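Local coordinates for lactoylglutathione lyase (Pseudomonas aeruginosa, PDB 4MTS), which is a homodimeric, metal-binding member of the glyoxalase/bleomycin resistance protein/dioxygenase superfamily, built from two successive βαβββ modules, at residues A15-Y20 against A42-Q47; T21-M26 against L92-T97. All coordinates share one frame; numbering follows the deposited sequence.

How the interactions relate
Both interactions use helix 13-23, and their centres lie 11 Å apart. Interaction 1 packs the helix onto strand 39-45 of its own βαβββ module, while interaction 2 joins its C-terminal end to the turn after helix 82-91 of the other module. The two sites also meet directly: Tyr46 OH lies 2.7 Å from Leu24 O, probably a hydrogen bond, and Tyr20 O lies 3.1 Å from Met26 N, probably another. Phe19 CE2 packs against Leu24 CD1 at 3.5 Å. Neither interaction supplies a metal ligand. In interaction 1 the side chain of Ala42 is about 12 Å from a bound zinc ion, and that of Tyr20 about 14 Å from a nickel ion.

Interaction 1: residues A15-Y20 against A42-Q47; sequences AALEFY and AFVGYQ
Val44 splits its two methyls between two residues of the helix, CG1 going to Leu17 and CG2 to Tyr20. The side chains of Leu17 and Val44 cross obliquely, with Leu17 CD2 3.5 Å from Val44 CG1. The same CD2 methyl also meets Ala42 CB at 3.9 Å, so one leucine branch covers two inward-pointing residues of the strand. Leu17 reaches them by torsion: CG lies anti to the carbonyl carbon (chi1 -72°), and the branched end bends in to the strand although the first bond does not aim at it. Tyr20 behaves the other way. Its CB faces the strand and rests 4.2 Å from Val44 CG2, but the ring leads away from strand 39-45, beside Leu57 of strand 54-60 and Val121 of strand 120-125, and its hydroxyl is hydrogen-bonded to Asp115. Over the centre of one face of that ring stands Phe19 CD2, 3.5 Å above the plane, which limits how the ring can turn. The contact is wholly apolar and buried. Segment axes run nearly parallel, 14° apart and 9.9 Å at closest approach, an α/β layer packing expected within one βαβββ module. Leu28 of strand 27-34 touches Leu17, Ala42 and Val44, whereas Leu55 of strand 54-60 touches Tyr20 and Val44; strand 39-45 thus lies between these two sheet neighbours, with helix 13-23 lying along the face of the sheet.

Interaction 2: residues T21-M26 against L92-T97; sequences TRALDM and LGYRVT
Leu92 and Tyr94 both carry CG anti to their carbonyl carbon, at chi1 -77° and -62°; CB of each already points at the end of helix 13-23, and these torsions set which atoms touch it. In Leu92 the next torsion is extended, which brings CD1 to the front: it touches Ala23 CA at 3.8 Å and lies at the same distance from Arg22 O, with Arg22 CB a little farther at 4.2 Å. The Tyr94 ring presents its CD2 and CE2 side to the methyl of Ala23, CD2 being 3.8 Å from Ala23 CB in an oblique approach. The two residues are set up by Gly93 between them, whose positive phi (86°) closes helix 82-91 with a Schellman motif and turns the chain into strand 95-99. In the same turn the carbonyl oxygen of Leu92 stands 4.0 Å above the plane of the Tyr94 ring, toward its rim. This is where the helices of the two βαβββ modules approach each other, each through its C-terminal end. Helix 13-23 widens into a pi-type turn at residues 21-23, and Arg22 O accepts a hydrogen bond from Arg88 NE of helix 82-91. Asp25, just past the helix with positive phi, forms a salt bridge with Arg88. Arg22 turns its own charge back to Glu18, while the Tyr94 ring also meets Phe19 edge-to-face.

Interaction 1: residues A15-Y20 against A42-Q47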
loop_
_atom_site.group_PDB
_atom_site.type_symbol
_atom_site.label_atom_id
_atom_site.label_comp_id
_atom_site.label_asym_id
_atom_site.label_seq_id
_atom_site.Cartn_x
_atom_site.Cartn_y
_atom_site.Cartn_z
ATOM N N ALA A 15 -6.904 1.915 18.122
ATOM C CA ALA A 15 -6.019 0.737 18.280
ATOM C C ALA A 15 -4.986 0.714 17.133
ATOM O O ALA A 15 -3.777 0.486 17.369
ATOM C CB ALA A 15 -6.844 -0.549 18.252
ATOM N N ALA A 16 -5.454 1.001 15.905
ATOM C CA ALA A 16 -4.584 1.071 14.729
ATOM C C ALA A 16 -3.501 2.136 14.903
ATOM O O ALA A 16 -2.322 1.832 14.771
ATOM C CB ALA A 16 -5.416 1.341 13.469
ATOM N N LEU A 17 -3.892 3.399 15.219
ATOM C CA LEU A 17 -2.945 4.494 15.421
ATOM C C LEU A 17 -1.918 4.179 16.517
ATOM O O LEU A 17 -0.746 4.519 16.376
ATOM C CB LEU A 17 -3.709 5.809 15.757
ATOM C CG LEU A 17 -4.472 6.422 14.553
ATOM C CD1 LEU A 17 -5.281 7.652 14.978
ATOM C CD2 LEU A 17 -3.535 6.832 13.421
ATOM N N GLU A 18 -2.350 3.513 17.579
ATOM C CA GLU A 18 -1.427 3.160 18.664
ATOM C C GLU A 18 -0.326 2.246 18.110
ATOM O O GLU A 18 0.832 2.460 18.413
ATOM C CB GLU A 18 -2.178 2.445 19.788
ATOM C CG GLU A 18 -3.154 3.343 20.536
ATOM C CD GLU A 18 -2.531 4.641 21.012
ATOM O OE1 GLU A 18 -1.566 4.578 21.804
ATOM O OE2 GLU A 18 -2.937 5.714 20.512
ATOM N N PHE A 19 -0.692 1.269 17.281
ATOM C CA PHE A 19 0.318 0.386 16.666
ATOM C C PHE A 19 1.276 1.178 15.794
ATOM O O PHE A 19 2.485 1.047 15.955
ATOM C CB PHE A 19 -0.362 -0.720 15.852
ATOM C CG PHE A 19 0.593 -1.574 15.047
ATOM C CD1 PHE A 19 1.261 -2.648 15.637
ATOM C CD2 PHE A 19 0.804 -1.327 13.696
ATOM C CE1 PHE A 19 2.152 -3.437 14.891
ATOM C CE2 PHE A 19 1.703 -2.110 12.955
ATOM C CZ PHE A 19 2.371 -3.159 13.554
ATOM N N TYR A 20 0.748 1.918 14.777
ATOM C CA TYR A 20 1.628 2.627 13.864
ATOM C C TYR A 20 2.534 3.647 14.511
ATOM O O TYR A 20 3.697 3.753 14.120
ATOM C CB TYR A 20 0.849 3.191 12.647
ATOM C CG TYR A 20 0.390 2.037 11.776
ATOM C CD1 TYR A 20 1.282 1.387 10.926
ATOM C CD2 TYR A 20 -0.896 1.519 11.897
ATOM C CE1 TYR A 20 0.884 0.281 10.171
ATOM C CE2 TYR A 20 -1.292 0.389 11.184
ATOM C CZ TYR A 20 -0.403 -0.206 10.295
ATOM O OH TYR A 20 -0.799 -1.300 9.552
ATOM N N ALA A 42 -7.117 8.806 8.654
ATOM C CA ALA A 42 -5.909 9.230 9.388
ATOM C C ALA A 42 -4.728 8.849 8.490
ATOM O O ALA A 42 -4.694 7.728 7.979
ATOM C CB ALA A 42 -5.810 8.499 10.724
ATOM N N PHE A 43 -3.810 9.784 8.267
ATOM C CA PHE A 43 -2.619 9.566 7.443
ATOM C C PHE A 43 -1.444 9.510 8.415
ATOM O O PHE A 43 -1.248 10.417 9.238
ATOM C CB PHE A 43 -2.466 10.683 6.381
ATOM C CG PHE A 43 -3.547 10.671 5.309
ATOM C CD1 PHE A 43 -4.779 11.273 5.531
ATOM C CD2 PHE A 43 -3.298 10.116 4.053
ATOM C CE1 PHE A 43 -5.769 11.276 4.531
ATOM C CE2 PHE A 43 -4.293 10.094 3.067
ATOM C CZ PHE A 43 -5.520 10.667 3.318
ATOM N N VAL A 44 -0.692 8.414 8.343
ATOM C CA VAL A 44 0.460 8.155 9.215
ATOM C C VAL A 44 1.681 7.918 8.361
ATOM O O VAL A 44 1.569 7.400 7.241
ATOM C CB VAL A 44 0.217 6.990 10.220
ATOM C CG1 VAL A 44 -0.752 7.414 11.313
ATOM C CG2 VAL A 44 -0.296 5.717 9.511
ATOM N N GLY A 45 2.840 8.309 8.877
ATOM C CA GLY A 45 4.059 8.148 8.114
ATOM C C GLY A 45 5.256 8.771 8.780
ATOM O O GLY A 45 5.226 9.098 9.979
ATOM N N TYR A 46 6.332 8.874 8.012
ATOM C CA TYR A 46 7.610 9.346 8.539
ATOM C C TYR A 46 8.001 10.709 8.037
ATOM O O TYR A 46 8.822 11.376 8.664
ATOM C CB TYR A 46 8.730 8.325 8.211
ATOM C CG TYR A 46 8.477 6.967 8.817
ATOM C CD1 TYR A 46 8.558 6.772 10.186
ATOM C CD2 TYR A 46 8.116 5.880 8.022
ATOM C CE1 TYR A 46 8.340 5.518 10.754
ATOM C CE2 TYR A 46 7.853 4.625 8.587
ATOM C CZ TYR A 46 7.961 4.450 9.955
ATOM O OH TYR A 46 7.715 3.228 10.545
ATOM N N GLN A 47 7.483 11.096 6.880
ATOM C CA GLN A 47 7.762 12.379 6.259
ATOM C C GLN A 47 6.457 13.036 5.893
ATOM O O GLN A 47 5.425 12.371 5.797
ATOM C CB GLN A 47 8.610 12.198 4.989
ATOM C CG GLN A 47 9.987 11.605 5.223
ATOM C CD GLN A 47 10.564 11.173 3.913
ATOM O OE1 GLN A 47 11.019 11.991 3.112
ATOM N NE2 GLN A 47 10.483 9.882 3.631
#

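Interaction 2: residues T21-M26 against L92-T97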
loop_
_atom_site.group_PDB
_atom_site.type_symbol
_atom_site.label_atom_id
_atom_site.label_comp_id
_atom_site.label_asym_id
_atom_site.label_seq_id
_atom_site.Cartn_x
_atom_site.Cartn_y
_atom_site.Cartn_z
ATOM N N THR A 21 2.020 4.365 15.532
ATOM C CA THR A 21 2.841 5.379 16.190
ATOM C C THR A 21 3.754 4.798 17.250
ATOM O O THR A 21 4.876 5.266 17.354
ATOM C CB THR A 21 1.993 6.533 16.792
ATOM O OG1 THR A 21 1.139 5.995 17.809
ATOM C CG2 THR A 21 1.186 7.278 15.746
ATOM N N ARG A 22 3.269 3.860 18.076
ATOM C CA ARG A 22 4.068 3.298 19.184
ATOM C C ARG A 22 5.049 2.221 18.740
ATOM O O ARG A 22 6.234 2.307 19.065
ATOM C CB ARG A 22 3.190 2.737 20.299
ATOM C CG ARG A 22 2.299 3.716 21.039
ATOM C CD ARG A 22 1.791 3.042 22.313
ATOM N NE ARG A 22 0.331 2.961 22.398
ATOM C CZ ARG A 22 -0.337 2.353 23.384
ATOM N NH1 ARG A 22 0.320 1.756 24.373
ATOM N NH2 ARG A 22 -1.663 2.323 23.377
ATOM N N ALA A 23 4.547 1.157 18.081
ATOM C CA ALA A 23 5.414 0.076 17.622
ATOM C C ALA A 23 6.298 0.508 16.452
ATOM O O ALA A 23 7.470 0.107 16.385
ATOM C CB ALA A 23 4.578 -1.149 17.248
ATOM N N LEU A 24 5.765 1.328 15.535
ATOM C CA LEU A 24 6.524 1.726 14.336
ATOM C C LEU A 24 7.057 3.148 14.269
ATOM O O LEU A 24 7.658 3.518 13.261
ATOM C CB LEU A 24 5.755 1.357 13.055
ATOM C CG LEU A 24 5.512 -0.153 12.847
ATOM C CD1 LEU A 24 4.454 -0.401 11.747
ATOM C CD2 LEU A 24 6.842 -0.892 12.500
ATOM N N ASP A 25 6.857 3.966 15.316
ATOM C CA ASP A 25 7.413 5.317 15.307
ATOM C C ASP A 25 6.968 6.196 14.146
ATOM O O ASP A 25 7.646 7.148 13.796
ATOM C CB ASP A 25 8.943 5.341 15.508
ATOM C CG ASP A 25 9.355 4.736 16.841
ATOM O OD1 ASP A 25 8.727 5.079 17.875
ATOM O OD2 ASP A 25 10.245 3.882 16.845
ATOM N N MET A 26 5.793 5.907 13.561
ATOM C CA MET A 26 5.271 6.818 12.554
ATOM C C MET A 26 4.649 7.989 13.325
ATOM O O MET A 26 4.416 7.883 14.532
ATOM C CB MET A 26 4.132 6.155 11.761
ATOM C CG MET A 26 4.659 5.180 10.731
ATOM S SD MET A 26 3.297 4.574 9.737
ATOM C CE MET A 26 4.159 3.212 8.845
ATOM N N LEU A 92 5.452 -4.387 23.467
ATOM C CA LEU A 92 4.215 -3.615 23.427
ATOM C C LEU A 92 2.985 -4.514 23.269
ATOM O O LEU A 92 1.859 -4.027 23.292
ATOM C CB LEU A 92 4.280 -2.561 22.307
ATOM C CG LEU A 92 5.112 -1.338 22.597
ATOM C CD1 LEU A 92 5.525 -0.659 21.316
ATOM C CD2 LEU A 92 4.358 -0.371 23.512
ATOM N N GLY A 93 3.199 -5.816 23.127
ATOM C CA GLY A 93 2.099 -6.764 22.987
ATOM C C GLY A 93 1.589 -6.951 21.572
ATOM O O GLY A 93 0.496 -7.489 21.377
ATOM N N TYR A 94 2.362 -6.525 20.564
ATOM C CA TYR A 94 1.934 -6.737 19.169
ATOM C C TYR A 94 2.516 -8.028 18.579
ATOM O O TYR A 94 3.465 -8.569 19.130
ATOM C CB TYR A 94 2.243 -5.516 18.307
ATOM C CG TYR A 94 1.507 -4.279 18.771
ATOM C CD1 TYR A 94 0.121 -4.189 18.669
ATOM C CD2 TYR A 94 2.195 -3.198 19.299
ATOM C CE1 TYR A 94 -0.561 -3.051 19.098
ATOM C CE2 TYR A 94 1.533 -2.036 19.684
ATOM C CZ TYR A 94 0.154 -1.974 19.604
ATOM O OH TYR A 94 -0.487 -0.841 20.041
ATOM N N ARG A 95 1.893 -8.554 17.505
ATOM C CA ARG A 95 2.271 -9.811 16.877
ATOM C C ARG A 95 3.460 -9.715 15.956
ATOM O O ARG A 95 3.450 -8.956 14.976
ATOM C CB ARG A 95 1.090 -10.420 16.090
ATOM C CG ARG A 95 0.089 -11.137 16.954
ATOM C CD ARG A 95 -1.077 -11.607 16.118
ATOM N NE ARG A 95 -2.339 -11.297 16.779
ATOM C CZ ARG A 95 -2.969 -12.124 17.605
ATOM N NH1 ARG A 95 -2.471 -13.330 17.857
ATOM N NH2 ARG A 95 -4.104 -11.756 18.180
ATOM N N VAL A 96 4.471 -10.539 16.237
ATOM C CA VAL A 96 5.599 -10.682 15.334
ATOM C C VAL A 96 5.270 -12.067 14.721
ATOM O O VAL A 96 5.199 -13.053 15.465
ATOM C CB VAL A 96 6.994 -10.659 16.022
ATOM C CG1 VAL A 96 8.097 -10.887 14.994
ATOM C CG2 VAL A 96 7.237 -9.353 16.793
ATOM N N THR A 97 5.013 -12.124 13.401
ATOM C CA THR A 97 4.654 -13.369 12.705
ATOM C C THR A 97 5.860 -14.094 12.145
ATOM O O THR A 97 5.765 -15.294 11.905
ATOM C CB THR A 97 3.570 -13.157 11.662
ATOM O OG1 THR A 97 4.020 -12.168 10.747
ATOM C CG2 THR A 97 2.240 -12.754 12.289
#